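Aminotransferase class I and II (Streptococcus suis 89/1591, PDB 3OP7) probably transfers amino groups between amino acids and keto acids, using pyridoxal phosphate held on a lysine as a Schiff base. Local coordinates at residues A[77-81]-A[82-86]; A[95-98]-A[99-103]; A[203-207]-A[208-212]; A[234-237]-A[238-242]. All blocks are in the same frame, centred on the assembly; numbering follows the deposited sequence.

Contact 1: A[77-81]-A[82-86]; sequences TGVKP and EQILQ. With EDO (1,2-ethanediol), chain K.
The side-chain amide of Q83 reaches back to the chain three residues before it: the backbone N of K80 gives a 2.8 Å, almost straight hydrogen bond (177°) to Q83 OE1, arriving from above the amide plane. The return bond runs from Q83 N to K80 O at 3.0 Å, so the two residues hold each other twice and close a small ring. With CG beside its own backbone N (chi1 -66°) and the rest of the chain extended, Q83 folds back over the turn, and its CB lies 3.9 Å from V79 CG1. That same methyl meets I84 CD1. One residue on, I84 N bonds to P81 O at 3.1 Å, completing the short 3-10 turn. Two waters fasten the amide further, one between Q83 NE2 and G78 O, the other donating to Q83 OE1. On the outer surface K80 and E82 run alongside, K80 CD 3.2 Å from E82 OE2, with K80 NZ 4.8 Å from E82 OE2. The turn leads straight into strand 84-87 at the margin of the large mixed sheet, where Q83 NE2 bonds to A236 O beyond strand 232-235, and P81 and I84 pack on helix 66-73.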
loop_
_atom_site.group_PDB
_atom_site.type_symbol
_atom_site.label_atom_id
_atom_site.label_comp_id
_atom_site.label_asym_id
_atom_site.label_seq_id
_atom_site.Cartn_x
_atom_site.Cartn_y
_atom_site.Cartn_z
ATOM N N THR A 77 23.885 -11.854 -4.409
ATOM C CA THR A 77 25.277 -11.776 -4.001
ATOM C C THR A 77 25.559 -10.344 -3.594
ATOM O O THR A 77 25.067 -9.396 -4.221
ATOM C CB THR A 77 26.253 -12.196 -5.131
ATOM O OG1 THR A 77 26.010 -11.395 -6.295
ATOM C CG2 THR A 77 26.076 -13.660 -5.449
ATOM N N GLY A 78 26.325 -10.181 -2.527
ATOM C CA GLY A 78 26.784 -8.857 -2.109
ATOM C C GLY A 78 25.724 -7.901 -1.581
ATOM O O GLY A 78 25.891 -6.681 -1.684
ATOM N N VAL A 79 24.646 -8.433 -1.000
ATOM C CA VAL A 79 23.582 -7.595 -0.402
ATOM C C VAL A 79 23.385 -7.950 1.073
ATOM O O VAL A 79 23.156 -9.102 1.420
ATOM C CB VAL A 79 22.234 -7.725 -1.144
ATOM C CG1 VAL A 79 21.134 -6.874 -0.471
ATOM C CG2 VAL A 79 22.403 -7.360 -2.654
ATOM N N LYS A 80 23.451 -6.941 1.925
ATOM C CA LYS A 80 23.271 -7.131 3.358
ATOM C C LYS A 80 21.808 -6.990 3.749
ATOM O O LYS A 80 21.044 -6.292 3.075
ATOM C CB LYS A 80 24.100 -6.124 4.144
ATOM C CG LYS A 80 25.592 -6.345 3.979
ATOM C CD LYS A 80 26.429 -5.291 4.681
ATOM C CE LYS A 80 27.943 -5.673 4.632
ATOM N NZ LYS A 80 28.813 -4.505 4.279
ATOM N N PRO A 81 21.416 -7.629 4.872
ATOM C CA PRO A 81 20.029 -7.485 5.318
ATOM C C PRO A 81 19.559 -6.049 5.502
ATOM O O PRO A 81 18.376 -5.758 5.282
ATOM C CB PRO A 81 20.025 -8.178 6.697
ATOM C CG PRO A 81 21.200 -9.072 6.701
ATOM C CD PRO A 81 22.192 -8.586 5.692
ATOM N N GLU A 82 20.441 -5.171 5.982
ATOM C CA GLU A 82 20.100 -3.759 6.182
ATOM C C GLU A 82 19.704 -3.024 4.886
ATOM O O GLU A 82 19.135 -1.939 4.929
ATOM C CB GLU A 82 21.261 -3.006 6.876
ATOM C CG GLU A 82 22.525 -2.897 5.945
ATOM C CD GLU A 82 23.844 -2.489 6.650
ATOM O OE1 GLU A 82 23.910 -1.380 7.211
ATOM O OE2 GLU A 82 24.836 -3.254 6.578
ATOM N N GLN A 83 19.980 -3.617 3.730
ATOM C CA GLN A 83 19.624 -3.041 2.445
ATOM C C GLN A 83 18.202 -3.451 1.977
ATOM O O GLN A 83 17.790 -3.092 0.859
ATOM C CB GLN A 83 20.635 -3.483 1.401
ATOM C CG GLN A 83 22.069 -2.943 1.611
ATOM C CD GLN A 83 23.020 -3.494 0.599
ATOM O OE1 GLN A 83 23.875 -4.329 0.923
ATOM N NE2 GLN A 83 22.891 -3.051 -0.654
ATOM N N ILE A 84 17.446 -4.162 2.830
ATOM C CA ILE A 84 16.128 -4.720 2.442
ATOM C C ILE A 84 15.039 -4.027 3.192
ATOM O O ILE A 84 15.114 -3.951 4.437
ATOM C CB ILE A 84 16.045 -6.232 2.748
ATOM C CG1 ILE A 84 17.213 -6.997 2.090
ATOM C CG2 ILE A 84 14.704 -6.828 2.275
ATOM C CD1 ILE A 84 17.370 -6.825 0.501
ATOM N N LEU A 85 14.036 -3.532 2.470
ATOM C CA LEU A 85 12.822 -3.015 3.062
ATOM C C LEU A 85 11.621 -3.800 2.551
ATOM O O LEU A 85 11.355 -3.855 1.357
ATOM C CB LEU A 85 12.598 -1.525 2.770
ATOM C CG LEU A 85 13.637 -0.550 3.295
ATOM C CD1 LEU A 85 13.317 0.845 2.760
ATOM C CD2 LEU A 85 13.646 -0.576 4.839
ATOM N N GLN A 86 10.837 -4.333 3.489
ATOM C CA GLN A 86 9.577 -4.989 3.157
ATOM C C GLN A 86 8.544 -3.990 2.687
ATOM O O GLN A 86 8.422 -2.878 3.255
ATOM C CB GLN A 86 9.026 -5.708 4.392
ATOM C CG GLN A 86 7.905 -6.685 4.109
ATOM C CD GLN A 86 7.622 -7.516 5.331
ATOM O OE1 GLN A 86 7.028 -7.026 6.260
ATOM N NE2 GLN A 86 8.088 -8.735 5.355
HETATM C C1 EDO K . 25.454 -12.884 -8.903
HETATM O O1 EDO K . 26.461 -11.893 -9.173
HETATM C C2 EDO K . 24.592 -13.108 -10.144
HETATM O O2 EDO K . 23.220 -13.439 -9.857
HETATM O O HOH W 1 24.868 -4.221 -2.559
HETATM O O HOH W 2 26.551 -4.225 0.624
#

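Contact 2: A[95-98]-A[99-103]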
loop_
_atom_site.group_PDB
_atom_site.type_symbol
_atom_site.label_atom_id
_atom_site.label_comp_id
_atom_site.label_asym_id
_atom_site.label_seq_id
_atom_site.Cartn_x
_atom_site.Cartn_y
_atom_site.Cartn_z
ATOM N N LEU A 95 6.114 1.911 -5.984
ATOM C CA LEU A 95 5.563 3.184 -5.571
ATOM C C LEU A 95 6.486 3.853 -4.566
ATOM O O LEU A 95 6.735 5.067 -4.650
ATOM C CB LEU A 95 4.191 2.995 -4.937
ATOM C CG LEU A 95 3.559 4.294 -4.409
ATOM C CD1 LEU A 95 3.447 5.361 -5.493
ATOM C CD2 LEU A 95 2.227 3.974 -3.762
ATOM N N LEU A 96 6.943 3.113 -3.569
ATOM C CA LEU A 96 7.827 3.703 -2.546
ATOM C C LEU A 96 9.100 4.296 -3.185
ATOM O O LEU A 96 9.523 5.409 -2.834
ATOM C CB LEU A 96 8.224 2.668 -1.541
ATOM C CG LEU A 96 9.195 3.106 -0.421
ATOM C CD1 LEU A 96 8.608 4.280 0.396
ATOM C CD2 LEU A 96 9.555 1.884 0.460
ATOM N N VAL A 97 9.696 3.562 -4.108
ATOM C CA VAL A 97 10.934 4.033 -4.778
ATOM C C VAL A 97 10.657 5.351 -5.527
ATOM O O VAL A 97 11.335 6.382 -5.317
ATOM C CB VAL A 97 11.528 2.998 -5.728
ATOM C CG1 VAL A 97 12.734 3.591 -6.582
ATOM C CG2 VAL A 97 12.007 1.795 -4.907
ATOM N N LEU A 98 9.630 5.334 -6.376
ATOM C CA LEU A 98 9.353 6.472 -7.242
ATOM C C LEU A 98 8.869 7.669 -6.458
ATOM O O LEU A 98 9.306 8.805 -6.652
ATOM C CB LEU A 98 8.364 6.027 -8.344
ATOM C CG LEU A 98 8.934 4.932 -9.267
ATOM C CD1 LEU A 98 7.812 4.198 -10.003
ATOM C CD2 LEU A 98 9.926 5.551 -10.264
ATOM N N TYR A 99 7.972 7.424 -5.533
ATOM C CA TYR A 99 7.425 8.520 -4.772
ATOM C C TYR A 99 8.507 9.194 -3.898
ATOM O O TYR A 99 8.507 10.432 -3.722
ATOM C CB TYR A 99 6.257 8.006 -3.959
ATOM C CG TYR A 99 5.232 9.004 -3.526
ATOM C CD1 TYR A 99 5.045 10.202 -4.188
ATOM C CD2 TYR A 99 4.457 8.763 -2.425
ATOM C CE1 TYR A 99 4.104 11.139 -3.751
ATOM C CE2 TYR A 99 3.503 9.689 -1.999
ATOM C CZ TYR A 99 3.330 10.860 -2.673
ATOM O OH TYR A 99 2.399 11.778 -2.204
ATOM N N SER A 100 9.432 8.406 -3.361
ATOM C CA SER A 100 10.480 8.907 -2.477
ATOM C C SER A 100 11.511 9.709 -3.273
ATOM O O SER A 100 11.992 10.769 -2.803
ATOM C CB SER A 100 11.187 7.734 -1.772
ATOM O OG SER A 100 10.334 7.115 -0.832
ATOM N N LEU A 101 11.880 9.202 -4.449
ATOM C CA LEU A 101 13.056 9.705 -5.138
ATOM C C LEU A 101 12.806 10.680 -6.267
ATOM O O LEU A 101 13.709 11.441 -6.613
ATOM C CB LEU A 101 13.935 8.536 -5.647
ATOM C CG LEU A 101 14.444 7.615 -4.537
ATOM C CD1 LEU A 101 15.165 6.428 -5.203
ATOM C CD2 LEU A 101 15.346 8.347 -3.522
ATOM N N ILE A 102 11.631 10.651 -6.868
ATOM C CA ILE A 102 11.400 11.426 -8.072
ATOM C C ILE A 102 10.837 12.787 -7.706
ATOM O O ILE A 102 9.849 12.889 -6.965
ATOM C CB ILE A 102 10.485 10.684 -9.061
ATOM C CG1 ILE A 102 11.162 9.412 -9.562
ATOM C CG2 ILE A 102 10.113 11.575 -10.273
ATOM C CD1 ILE A 102 12.603 9.583 -10.113
ATOM N N GLU A 103 11.470 13.834 -8.234
ATOM C CA GLU A 103 11.095 15.232 -7.995
ATOM C C GLU A 103 10.562 15.867 -9.271
ATOM O O GLU A 103 10.943 15.464 -10.376
ATOM C CB GLU A 103 12.310 16.023 -7.550
ATOM C CG GLU A 103 13.171 15.350 -6.538
ATOM C CD GLU A 103 12.937 15.796 -5.149
ATOM O OE1 GLU A 103 11.748 15.797 -4.741
ATOM O OE2 GLU A 103 13.955 16.153 -4.476
#
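Y99 carries the aromatic ring of this helical turn, and L95 O lies oblique to it; L95 CD1 stays beside the root of the ring, 4.2 Å from Y99 CB, the two side chains running the same way. The ring leads off the helix with CG opposite the backbone N (chi1 -157°), and its hydroxyl is hydrogen-bonded to S124 of the second subunit, whose I121 also packs on Y99. The peptide group of L96 is gripped twice: S100 N (3.0 Å) and S100 OG (2.8 Å) both donate to L96 O, from opposite faces of its plane. The serine hydroxyl thus finds a partner inside the apolar helix, with L96 CD1 lying 3.5 Å from S100 OG. Further round, V97 CG1 meets L101 CD1 obliquely at 4.0 Å, and L98 CD2 runs beside I102 CG1 at 4.1 Å; this flank faces M157 of strand 157-161. The last regular bond, I102 N to L98 O at 3.0 Å, comes just as I102 leaves helical geometry. Here is the C-terminal end of helix 89-101, buried along residues 95-102 and packed between the large sheet and the subunit interface, as expected of the large domain in a dimeric fold-type I PLP enzyme.

Contact 3: A[203-207]-A[208-212]. With EDO (1,2-ethanediol), chain K.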
loop_
_atom_site.group_PDB
_atom_site.type_symbol
_atom_site.label_atom_id
_atom_site.label_comp_id
_atom_site.label_asym_id
_atom_site.label_seq_id
_atom_site.Cartn_x
_atom_site.Cartn_y
_atom_site.Cartn_z
ATOM N N ASP A 203 22.052 -16.100 -17.954
ATOM C CA ASP A 203 22.646 -15.494 -16.780
ATOM C C ASP A 203 21.964 -14.143 -16.546
ATOM O O ASP A 203 22.213 -13.181 -17.267
ATOM C CB ASP A 203 24.151 -15.321 -17.009
ATOM C CG ASP A 203 24.866 -14.660 -15.848
ATOM O OD1 ASP A 203 24.267 -14.419 -14.773
ATOM O OD2 ASP A 203 26.050 -14.368 -16.015
ATOM N N VAL A 204 21.082 -14.079 -15.558
ATOM C CA VAL A 204 20.314 -12.876 -15.356
ATOM C C VAL A 204 20.488 -12.386 -13.923
ATOM O O VAL A 204 19.638 -12.652 -13.049
ATOM C CB VAL A 204 18.817 -13.045 -15.722
ATOM C CG1 VAL A 204 18.138 -11.730 -15.756
ATOM C CG2 VAL A 204 18.635 -13.614 -17.087
ATOM N N PRO A 205 21.551 -11.596 -13.687
ATOM C CA PRO A 205 21.733 -11.010 -12.381
ATOM C C PRO A 205 20.664 -9.967 -12.108
ATOM O O PRO A 205 20.068 -9.403 -13.039
ATOM C CB PRO A 205 23.112 -10.341 -12.487
ATOM C CG PRO A 205 23.271 -10.024 -13.956
ATOM C CD PRO A 205 22.626 -11.192 -14.622
ATOM N N SER A 206 20.413 -9.734 -10.829
ATOM C CA SER A 206 19.667 -8.546 -10.375
ATOM C C SER A 206 20.460 -7.283 -10.688
ATOM O O SER A 206 21.697 -7.283 -10.674
ATOM C CB SER A 206 19.408 -8.618 -8.882
ATOM O OG SER A 206 18.787 -7.414 -8.420
ATOM N N ILE A 207 19.740 -6.203 -10.945
ATOM C CA ILE A 207 20.372 -4.893 -11.129
ATOM C C ILE A 207 21.321 -4.556 -10.018
ATOM O O ILE A 207 22.397 -4.026 -10.238
ATOM C CB ILE A 207 19.334 -3.741 -11.379
ATOM C CG1 ILE A 207 19.997 -2.566 -12.088
ATOM C CG2 ILE A 207 18.573 -3.254 -10.117
ATOM C CD1 ILE A 207 20.612 -2.873 -13.472
ATOM N N ILE A 208 20.936 -4.872 -8.789
ATOM C CA ILE A 208 21.799 -4.533 -7.672
ATOM C C ILE A 208 23.090 -5.371 -7.582
ATOM O O ILE A 208 24.026 -4.977 -6.885
ATOM C CB ILE A 208 21.002 -4.637 -6.376
ATOM C CG1 ILE A 208 21.664 -3.784 -5.288
ATOM C CG2 ILE A 208 20.783 -6.103 -6.030
ATOM C CD1 ILE A 208 20.897 -3.739 -3.976
ATOM N N GLU A 209 23.168 -6.477 -8.320
ATOM C CA GLU A 209 24.389 -7.286 -8.417
ATOM C C GLU A 209 25.367 -6.760 -9.479
ATOM O O GLU A 209 26.541 -7.210 -9.535
ATOM C CB GLU A 209 24.021 -8.761 -8.694
ATOM C CG GLU A 209 23.271 -9.419 -7.526
ATOM C CD GLU A 209 22.683 -10.779 -7.839
ATOM O OE1 GLU A 209 22.131 -11.028 -8.940
ATOM O OE2 GLU A 209 22.710 -11.619 -6.918
ATOM N N VAL A 210 24.893 -5.856 -10.335
ATOM C CA VAL A 210 25.748 -5.261 -11.350
ATOM C C VAL A 210 25.947 -3.756 -11.223
ATOM O O VAL A 210 26.746 -3.196 -11.983
ATOM C CB VAL A 210 25.270 -5.609 -12.783
ATOM C CG1 VAL A 210 25.437 -7.121 -13.081
ATOM C CG2 VAL A 210 23.858 -5.176 -13.039
ATOM N N TYR A 211 25.251 -3.115 -10.291
ATOM C CA TYR A 211 25.294 -1.645 -10.145
ATOM C C TYR A 211 24.983 -1.214 -8.738
ATOM O O TYR A 211 23.913 -1.544 -8.203
ATOM C CB TYR A 211 24.276 -1.027 -11.103
ATOM C CG TYR A 211 24.323 0.480 -11.313
ATOM C CD1 TYR A 211 25.532 1.189 -11.309
ATOM C CD2 TYR A 211 23.174 1.164 -11.622
ATOM C CE1 TYR A 211 25.575 2.562 -11.571
ATOM C CE2 TYR A 211 23.180 2.531 -11.849
ATOM C CZ TYR A 211 24.397 3.227 -11.832
ATOM O OH TYR A 211 24.420 4.557 -12.078
ATOM N N ASP A 212 25.878 -0.414 -8.152
ATOM C CA ASP A 212 25.680 0.170 -6.805
ATOM C C ASP A 212 24.441 1.017 -6.728
ATOM O O ASP A 212 23.802 1.131 -5.667
ATOM C CB ASP A 212 26.832 1.097 -6.382
ATOM C CG ASP A 212 26.726 1.526 -4.899
ATOM O OD1 ASP A 212 27.037 0.652 -4.051
ATOM O OD2 ASP A 212 26.340 2.707 -4.571
HETATM C C1 EDO K . 25.454 -12.884 -8.903
HETATM O O1 EDO K . 26.461 -11.893 -9.173
HETATM C C2 EDO K . 24.592 -13.108 -10.144
HETATM O O2 EDO K . 23.220 -13.439 -9.857
HETATM O O HOH W 3 20.538 -13.488 -9.842
#
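A capping box joins S206 to E209 where the short, weakly bonded helix around 208-210 begins. S206 N donates to E209 OE1 at 2.9 Å, meeting the carboxylate on its anti side and somewhat out of plane, while E209 N returns a bond of 2.9 Å to S206 O. A side-chain capping bond from I208 N to S206 OG is long and weak (3.3 Å); that hydroxyl has a stronger partner in E194, whose carboxylate also takes I207 N. E209 can reach back because its CG points away from the carbonyl carbon (chi1 -66°), which sends the outstretched chain over the first turn.

The tight part is apolar. V210 spreads its two methyls over the turn, CG1 against P205 CG at 3.7 Å and CG2 against I207 CD1 at 4.0 Å, both pairs meeting at about a right angle; V210 N closes on I207 O at 3.1 Å. The carboxylate side is looser and wetter: E209 OE1 also accepts from O2 of a 1,2-ethanediol, probably left from crystallisation, at 2.8 Å, and from a water. E209 OE2 is hydrogen-bonded to T77 N.

The turn bridges strands 189-193 and 214-219 of the large sheet, with I207 lying on strand 189-193, P205 and V210 on R173 of helix 173-184, and Y211 between both, its hydroxyl bonded to A188 O.

Contact 4: A[234-237]-A[238-242]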
loop_
_atom_site.group_PDB
_atom_site.type_symbol
_atom_site.label_atom_id
_atom_site.label_comp_id
_atom_site.label_asym_id
_atom_site.label_seq_id
_atom_site.Cartn_x
_atom_site.Cartn_y
_atom_site.Cartn_z
ATOM N N VAL A 234 12.097 -3.810 -1.511
ATOM C CA VAL A 234 13.136 -3.101 -2.230
ATOM C C VAL A 234 14.510 -3.495 -1.682
ATOM O O VAL A 234 14.679 -3.578 -0.439
ATOM C CB VAL A 234 12.971 -1.582 -2.036
ATOM C CG1 VAL A 234 14.017 -0.813 -2.854
ATOM C CG2 VAL A 234 11.545 -1.166 -2.357
ATOM N N ALA A 235 15.459 -3.720 -2.589
ATOM C CA ALA A 235 16.847 -3.906 -2.251
ATOM C C ALA A 235 17.590 -2.744 -2.884
ATOM O O ALA A 235 17.461 -2.510 -4.065
ATOM C CB ALA A 235 17.391 -5.236 -2.754
ATOM N N ALA A 236 18.349 -1.988 -2.103
ATOM C CA ALA A 236 19.054 -0.829 -2.653
ATOM C C ALA A 236 20.326 -0.569 -1.851
ATOM O O ALA A 236 20.550 -1.191 -0.810
ATOM C CB ALA A 236 18.151 0.390 -2.615
ATOM N N ASN A 237 21.169 0.350 -2.320
ATOM C CA ASN A 237 22.313 0.756 -1.470
ATOM C C ASN A 237 21.883 1.401 -0.154
ATOM O O ASN A 237 20.722 1.779 0.035
ATOM C CB ASN A 237 23.346 1.602 -2.205
ATOM C CG ASN A 237 22.854 2.998 -2.560
ATOM O OD1 ASN A 237 22.178 3.657 -1.763
ATOM N ND2 ASN A 237 23.315 3.510 -3.721
ATOM N N HIS A 238 22.843 1.542 0.764
ATOM C CA HIS A 238 22.532 2.075 2.116
ATOM C C HIS A 238 21.941 3.472 2.053
ATOM O O HIS A 238 21.030 3.807 2.815
ATOM C CB HIS A 238 23.797 2.104 2.996
ATOM C CG HIS A 238 23.571 2.657 4.375
ATOM N ND1 HIS A 238 22.891 1.966 5.355
ATOM C CD2 HIS A 238 23.938 3.835 4.933
ATOM C CE1 HIS A 238 22.857 2.691 6.461
ATOM N NE2 HIS A 238 23.478 3.830 6.230
ATOM N N GLN A 239 22.449 4.314 1.141
ATOM C CA GLN A 239 21.968 5.690 1.043
ATOM C C GLN A 239 20.501 5.726 0.591
ATOM O O GLN A 239 19.664 6.428 1.188
ATOM C CB GLN A 239 22.844 6.489 0.072
ATOM C CG GLN A 239 24.232 6.846 0.607
ATOM C CD GLN A 239 25.171 7.264 -0.512
ATOM O OE1 GLN A 239 25.296 6.566 -1.521
ATOM N NE2 GLN A 239 25.823 8.410 -0.347
ATOM N N VAL A 240 20.187 4.972 -0.461
ATOM C CA VAL A 240 18.808 4.928 -0.947
ATOM C C VAL A 240 17.873 4.340 0.107
ATOM O O VAL A 240 16.782 4.888 0.401
ATOM C CB VAL A 240 18.685 4.144 -2.259
ATOM C CG1 VAL A 240 17.184 3.843 -2.567
ATOM C CG2 VAL A 240 19.365 4.991 -3.403
ATOM N N THR A 241 18.303 3.244 0.715
ATOM C CA THR A 241 17.499 2.590 1.752
ATOM C C THR A 241 17.173 3.568 2.862
ATOM O O THR A 241 16.029 3.663 3.359
ATOM C CB THR A 241 18.209 1.339 2.305
ATOM O OG1 THR A 241 18.400 0.410 1.218
ATOM C CG2 THR A 241 17.365 0.626 3.348
ATOM N N ASP A 242 18.184 4.320 3.262
ATOM C CA ASP A 242 17.953 5.344 4.309
ATOM C C ASP A 242 16.958 6.426 3.905
ATOM O O ASP A 242 16.251 6.944 4.776
ATOM C CB ASP A 242 19.243 6.054 4.696
ATOM C CG ASP A 242 20.039 5.319 5.765
ATOM O OD1 ASP A 242 19.456 4.459 6.453
ATOM O OD2 ASP A 242 21.260 5.629 5.933
HETATM O O HOH W 4 15.871 -0.757 0.249
HETATM O O HOH W 5 23.103 6.437 -4.153
#
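The backbone leaves strand 232-235 in an extended course through A236 and N237, then turns at N237 into helix 238-244, whose first regular bond runs from T241 N to N237 O at 2.9 Å, nearly straight at 169°. N237 is the N-cap. Its OD1 accepts from V240 N at 2.7 Å, with an N-H...O angle of 174° and the donor almost in line with the C=O bond of the amide. With CG held between the backbone N and the carbonyl carbon (chi1 70°), the amide bends over the opening turn, and V240 CG2 rests 3.5 Å from N237 OD1. The other end of the amide is satisfied too: N237 ND2 donates to D212 O, just before strand 214-219, and to a water that also reaches Q239 OE1 weakly.

This is a classic asparagine N-cap at a strand-to-helix junction, at the end of strand 232-235, the neighbour of the outermost strand 84-87 in the sheet of the large PLP-binding domain. T241 adds a second grip on the cap residue's carbonyl, its OG1 donating to N237 O at 2.9 Å from above the carbonyl plane, while a water links the same hydroxyl to V234 O, weakly at that end. Below the cap, A236 CB sits against V240 CG1 at 3.6 Å, a buried apolar pair. Further out, L85 of strand 84-87 packs on T241, and D242 forms a salt bridge with R245.

Overall arrangement
Along the chain the contacts come in series, 1 to 4. Contacts 1 and 4 lie closest, centres about 8 Å apart, because strands 84-87 and 232-235 are antiparallel neighbours in the large mixed sheet. The centre of contact 3 stands about 13 Å from that of contact 1 and 15 Å from that of contact 4, and I208 packs against both. Contact 2, on the helix that follows strand 84-87, meets contact 4 through V97 on V234, but its nearest atoms stay about 10 Å from contact 3. Contacts 3 and 4, far along the chain, thus come back beside contact 1 in the cofactor-binding domain, and contact 2 extends this region to the second subunit.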